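PDB 4EZI: Alpha/beta hydrolase from Legionella pneumophila subsp. pneumophila str. Philadelphia 1, which is of unknown function but adopts the alpha/beta hydrolase fold and may act as a lipase that cleaves ester bonds of triacylglycerols. Local coordinates for residues A[30-35]-A[102-107]; A[47-50]-A[56-59]. All blocks are in the same frame, centred on the assembly; numbering follows the deposited sequence. Where two conformers were deposited one is given.

How the contacts relate
Contact 1 joins the loop 30-35 to helix 99-108, and contact 2 pairs strands 41-51 and 57-67 in a hairpin of the central mixed sheet. The hairpin falls within the part of the chain whose ends contact 1 brings together: the polypeptide leaves 30-35, runs through the hairpin and strand 74-80, and only then reaches 102-107. The centres lie about 32 Å apart and the nearest atoms about 15 Å, so the two do not touch. Strand 41-51 relates them, because it carries residues 47-50 and, near its start, packs against helix 99-108. One contact thus belongs to the helical layer, the other to the antiparallel part of the sheet in this alpha/beta hydrolase fold.

Contact 1 (A[30-35]-A[102-107]); sequences PPLDTL and LAAYGN
L35 reaches A104 with a single branch: its CD1 methyl lies 3.9 Å from A104 CB and 4.0 Å from A104 CA, meeting both the methyl and the backbone of the helix. The torsions account for the reach. CG of L35 stands beside the backbone N and opposite the carbonyl carbon (chi1 -65°), and an extended chi2 of 176° then carries CD1 forward to the helix.

L32, three residues earlier, makes a looser approach with nearly the same torsions, its CD2 standing 4.4 Å from A104 CB. The two leucines also touch one another, L32 CD2 to L35 CD1 at 3.8 Å, so that three methyl groups from two segments form one small apolar cluster. No hydrogen bond crosses between the segments. A104 is thus met by two leucines of the loop, through one methyl of each.

Their common direction comes from the 3-10 turn at 32-34, in which L35 N donates to L32 O at 3.1 Å. P31, which follows a cis peptide bond, has its carbonyl gripped twice: T34 N donates to P31 O at 3.2 Å, and T34 OG1 does so at 2.8 Å, nearly in line with the carbonyl bond. Across the contact, the helix widens into a pi-type turn, where L102 O receives both G106 N and N107 N.

Around this cluster, L26 of helix 19-27 touches both L32 and A103, while helix 355-370 packs on P31, L32 and Y105. N107 ND2 binds the carbonyls of F17 and Y39, and L102 rests on L41 and L43 of strand 41-51, so helix 99-108 is fitted between the loop, its helical neighbours and the sheet.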
loop_
_atom_site.group_PDB
_atom_site.type_symbol
_atom_site.label_atom_id
_atom_site.label_comp_id
_atom_site.label_asym_id
_atom_site.label_seq_id
_atom_site.Cartn_x
_atom_site.Cartn_y
_atom_site.Cartn_z
ATOM N N PRO A 30 -20.733 2.651 -0.738
ATOM C CA PRO A 30 -20.937 3.974 -0.158
ATOM C C PRO A 30 -19.780 4.348 0.800
ATOM O O PRO A 30 -19.301 3.491 1.557
ATOM C CB PRO A 30 -22.253 3.838 0.615
ATOM C CG PRO A 30 -22.798 2.561 0.268
ATOM C CD PRO A 30 -21.810 1.709 -0.406
ATOM N N PRO A 31 -19.344 5.619 0.804
ATOM C CA PRO A 31 -19.932 6.795 0.193
ATOM C C PRO A 31 -19.384 7.115 -1.211
ATOM O O PRO A 31 -19.585 8.210 -1.718
ATOM C CB PRO A 31 -19.535 7.895 1.178
ATOM C CG PRO A 31 -18.173 7.486 1.604
ATOM C CD PRO A 31 -18.271 5.992 1.748
ATOM N N LEU A 32 -18.709 6.153 -1.842
ATOM C CA LEU A 32 -18.114 6.365 -3.166
ATOM C C LEU A 32 -19.181 6.451 -4.257
ATOM O O LEU A 32 -18.916 6.921 -5.360
ATOM C CB LEU A 32 -17.089 5.275 -3.465
ATOM C CG LEU A 32 -15.855 5.394 -2.570
ATOM C CD1 LEU A 32 -15.086 4.080 -2.601
ATOM C CD2 LEU A 32 -14.976 6.610 -2.904
ATOM N N ASP A 33 -20.378 5.994 -3.935
ATOM C CA ASP A 33 -21.506 6.079 -4.834
ATOM C C ASP A 33 -21.887 7.537 -5.149
ATOM O O ASP A 33 -22.617 7.790 -6.101
ATOM C CB ASP A 33 -22.692 5.283 -4.265
ATOM C CG ASP A 33 -23.200 5.822 -2.927
ATOM O OD1 ASP A 33 -22.408 6.368 -2.131
ATOM O OD2 ASP A 33 -24.431 5.683 -2.674
ATOM N N THR A 34 -21.387 8.485 -4.360
ATOM C CA THR A 34 -21.641 9.897 -4.582
ATOM C C THR A 34 -20.706 10.518 -5.634
ATOM O O THR A 34 -20.899 11.672 -6.027
ATOM C CB THR A 34 -21.552 10.713 -3.262
ATOM O OG1 THR A 34 -20.219 10.707 -2.766
ATOM C CG2 THR A 34 -22.492 10.168 -2.200
ATOM N N LEU A 35 -19.693 9.785 -6.084
ATOM C CA LEU A 35 -18.795 10.290 -7.129
ATOM C C LEU A 35 -19.481 10.182 -8.481
ATOM O O LEU A 35 -20.228 9.243 -8.732
ATOM C CB LEU A 35 -17.492 9.490 -7.133
ATOM C CG LEU A 35 -16.617 9.629 -5.881
ATOM C CD1 LEU A 35 -15.398 8.699 -5.992
ATOM C CD2 LEU A 35 -16.126 11.048 -5.712
ATOM N N LEU A 102 -10.022 1.929 -9.605
ATOM C CA LEU A 102 -10.133 2.465 -10.960
ATOM C C LEU A 102 -11.314 3.431 -11.103
ATOM O O LEU A 102 -11.189 4.510 -11.682
ATOM C CB LEU A 102 -10.291 1.344 -11.981
ATOM C CG LEU A 102 -9.130 0.375 -12.098
ATOM C CD1 LEU A 102 -9.441 -0.600 -13.218
ATOM C CD2 LEU A 102 -7.801 1.103 -12.375
ATOM N N ALA A 103 -12.449 3.044 -10.533
ATOM C CA ALA A 103 -13.659 3.826 -10.658
ATOM C C ALA A 103 -13.500 5.197 -10.010
ATOM O O ALA A 103 -13.887 6.220 -10.573
ATOM C CB ALA A 103 -14.839 3.060 -10.089
ATOM N N ALA A 104 -12.955 5.203 -8.798
ATOM C CA ALA A 104 -12.829 6.445 -8.049
ATOM C C ALA A 104 -11.758 7.362 -8.642
ATOM O O ALA A 104 -12.001 8.538 -8.877
ATOM C CB ALA A 104 -12.550 6.118 -6.569
ATOM N N TYR A 105 -10.565 6.820 -8.849
ATOM C CA TYR A 105 -9.431 7.629 -9.274
ATOM C C TYR A 105 -9.369 7.894 -10.765
ATOM O O TYR A 105 -8.840 8.933 -11.174
ATOM C CB TYR A 105 -8.124 6.975 -8.826
ATOM C CG TYR A 105 -7.847 7.064 -7.348
ATOM C CD1 TYR A 105 -7.606 8.285 -6.753
ATOM C CD2 TYR A 105 -7.793 5.926 -6.534
ATOM C CE1 TYR A 105 -7.337 8.393 -5.393
ATOM C CE2 TYR A 105 -7.533 6.013 -5.171
ATOM C CZ TYR A 105 -7.303 7.247 -4.605
ATOM O OH TYR A 105 -6.992 7.385 -3.262
ATOM N N GLY A 106 -9.843 6.935 -11.550
ATOM C CA GLY A 106 -9.765 6.984 -12.996
ATOM C C GLY A 106 -11.065 7.431 -13.625
ATOM O O GLY A 106 -11.147 8.538 -14.183
ATOM N N ASN A 107 -12.097 6.591 -13.548
ATOM C CA ASN A 107 -13.348 6.932 -14.229
ATOM C C ASN A 107 -13.986 8.196 -13.702
ATOM O O ASN A 107 -14.579 8.936 -14.483
ATOM C CB ASN A 107 -14.365 5.801 -14.194
ATOM C CG ASN A 107 -13.826 4.503 -14.726
ATOM O OD1 ASN A 107 -13.150 3.790 -14.008
ATOM N ND2 ASN A 107 -14.166 4.169 -15.972
#

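Contact 2 (A[47-50]-A[56-59]); sequences NYKT and NLTI
In T50 and T58 the first torsions nearly match (chi1 -165° and -170°): each hydroxyl lies opposite the backbone N, and each CG2 is set between N and the carbonyl carbon. As a cross-strand pair on one face the two side chains run side by side, and these torsions turn the methyls together, T50 CG2 meeting T58 CG2 at 3.8 Å. Their hydroxyls bond elsewhere, T50 OG1 with D143 OD2 and T58 OG1 with N124 ND2, which gives both buried oxygens a partner.

Between the backbones of this pair run two hydrogen bonds, T50 N to T58 O at 3.0 Å and T58 N to T50 O at 2.9 Å, both fairly straight. K49 and I59 form the adjoining non-hydrogen-bonded pair, where I59 CA makes a weak CA-H...O contact with Y48 O, carbon to oxygen 3.3 Å.

This is the alternation expected of an antiparallel beta hairpin, here with strand directions 163° apart. In the mixed sheet of the alpha/beta hydrolase fold, strand 41-51 lies between strands 8-17 and 57-67, within the antiparallel portion; V9 of strand 8-17 touches both K49 and I59, while Y48 packs on helix 134-154 from the threonine side.

On the face bearing K49 and I59 the contact is made by aliphatic carbons. K49 CG lies 3.9 Å from I59 CD1 along a parallel side chain, whereas L57 CD1 comes in at a slant to 3.7 Å from K49 CB; the extended lysine chain then leads its ammonium away. I59 also sets CG2 against N47 CB. In the conformer of N47 described here, ND2 binds D123 OD2 and donates at 2.9 Å to a water that in turn donates to I59 O. I59 O also receives N124 ND2.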
loop_
_atom_site.group_PDB
_atom_site.type_symbol
_atom_site.label_atom_id
_atom_site.label_comp_id
_atom_site.label_asym_id
_atom_site.label_seq_id
_atom_site.Cartn_x
_atom_site.Cartn_y
_atom_site.Cartn_z
ATOM N N ASN A 47 5.288 -4.806 -17.019
ATOM C CA ASN A 47 6.406 -5.383 -16.309
ATOM C C ASN A 47 7.574 -4.416 -16.365
ATOM O O ASN A 47 7.801 -3.764 -17.408
ATOM C CB ASN A 47 6.781 -6.736 -16.888
ATOM C CG ASN A 47 5.599 -7.651 -17.006
ATOM O OD1 ASN A 47 4.931 -7.704 -18.044
ATOM N ND2 ASN A 47 5.318 -8.384 -15.937
ATOM N N TYR A 48 8.306 -4.309 -15.265
ATOM C CA TYR A 48 9.335 -3.294 -15.139
ATOM C C TYR A 48 10.480 -3.777 -14.263
ATOM O O TYR A 48 10.333 -4.658 -13.406
ATOM C CB TYR A 48 8.728 -1.988 -14.599
ATOM C CG TYR A 48 8.247 -2.082 -13.169
ATOM C CD1 TYR A 48 6.994 -2.616 -12.858
ATOM C CD2 TYR A 48 9.066 -1.674 -12.107
ATOM C CE1 TYR A 48 6.559 -2.701 -11.560
ATOM C CE2 TYR A 48 8.635 -1.777 -10.799
ATOM C CZ TYR A 48 7.371 -2.257 -10.520
ATOM O OH TYR A 48 6.921 -2.365 -9.219
ATOM N N LYS A 49 11.628 -3.143 -14.457
ATOM C CA LYS A 49 12.854 -3.446 -13.707
ATOM C C LYS A 49 12.868 -2.758 -12.355
ATOM O O LYS A 49 12.610 -1.562 -12.248
ATOM C CB LYS A 49 14.087 -2.957 -14.468
ATOM C CG LYS A 49 14.282 -3.604 -15.793
ATOM C CD LYS A 49 15.534 -3.048 -16.481
ATOM C CE LYS A 49 15.795 -3.783 -17.771
ATOM N NZ LYS A 49 17.021 -3.236 -18.422
ATOM N N THR A 50 13.245 -3.519 -11.339
ATOM C CA THR A 50 13.413 -2.954 -10.009
ATOM C C THR A 50 14.386 -3.832 -9.216
ATOM O O THR A 50 14.871 -4.834 -9.714
ATOM C CB THR A 50 12.029 -2.766 -9.339
ATOM O OG1 THR A 50 12.125 -1.910 -8.204
ATOM C CG2 THR A 50 11.377 -4.097 -8.960
ATOM N N ASN A 56 19.407 -7.283 -6.236
ATOM C CA ASN A 56 19.550 -7.805 -7.591
ATOM C C ASN A 56 18.374 -7.353 -8.447
ATOM O O ASN A 56 17.261 -7.101 -7.961
ATOM C CB ASN A 56 19.617 -9.322 -7.590
ATOM C CG ASN A 56 20.698 -9.846 -6.681
ATOM O OD1 ASN A 56 21.832 -9.380 -6.738
ATOM N ND2 ASN A 56 20.342 -10.796 -5.810
ATOM N N LEU A 57 18.586 -7.349 -9.755
ATOM C CA LEU A 57 17.512 -7.030 -10.678
ATOM C C LEU A 57 16.398 -8.063 -10.562
ATOM O O LEU A 57 16.646 -9.264 -10.510
ATOM C CB LEU A 57 18.033 -7.037 -12.112
ATOM C CG LEU A 57 17.015 -6.849 -13.233
ATOM C CD1 LEU A 57 16.375 -5.508 -13.155
ATOM C CD2 LEU A 57 17.680 -7.046 -14.619
ATOM N N THR A 58 15.161 -7.569 -10.532
ATOM C CA THR A 58 13.971 -8.410 -10.585
ATOM C C THR A 58 12.908 -7.681 -11.411
ATOM O O THR A 58 12.916 -6.452 -11.447
ATOM C CB THR A 58 13.482 -8.753 -9.157
ATOM O OG1 THR A 58 12.474 -9.758 -9.224
ATOM C CG2 THR A 58 12.948 -7.540 -8.423
ATOM N N ILE A 59 12.057 -8.443 -12.090
ATOM C CA ILE A 59 11.050 -7.866 -12.990
ATOM C C ILE A 59 9.691 -7.980 -12.300
ATOM O O ILE A 59 9.204 -9.071 -12.036
ATOM C CB ILE A 59 11.031 -8.556 -14.393
ATOM C CG1 ILE A 59 12.415 -8.530 -15.037
ATOM C CG2 ILE A 59 9.979 -7.907 -15.265
ATOM C CD1 ILE A 59 13.060 -7.200 -15.155
HETATM O O HOH W 1 6.917 -9.419 -13.761
#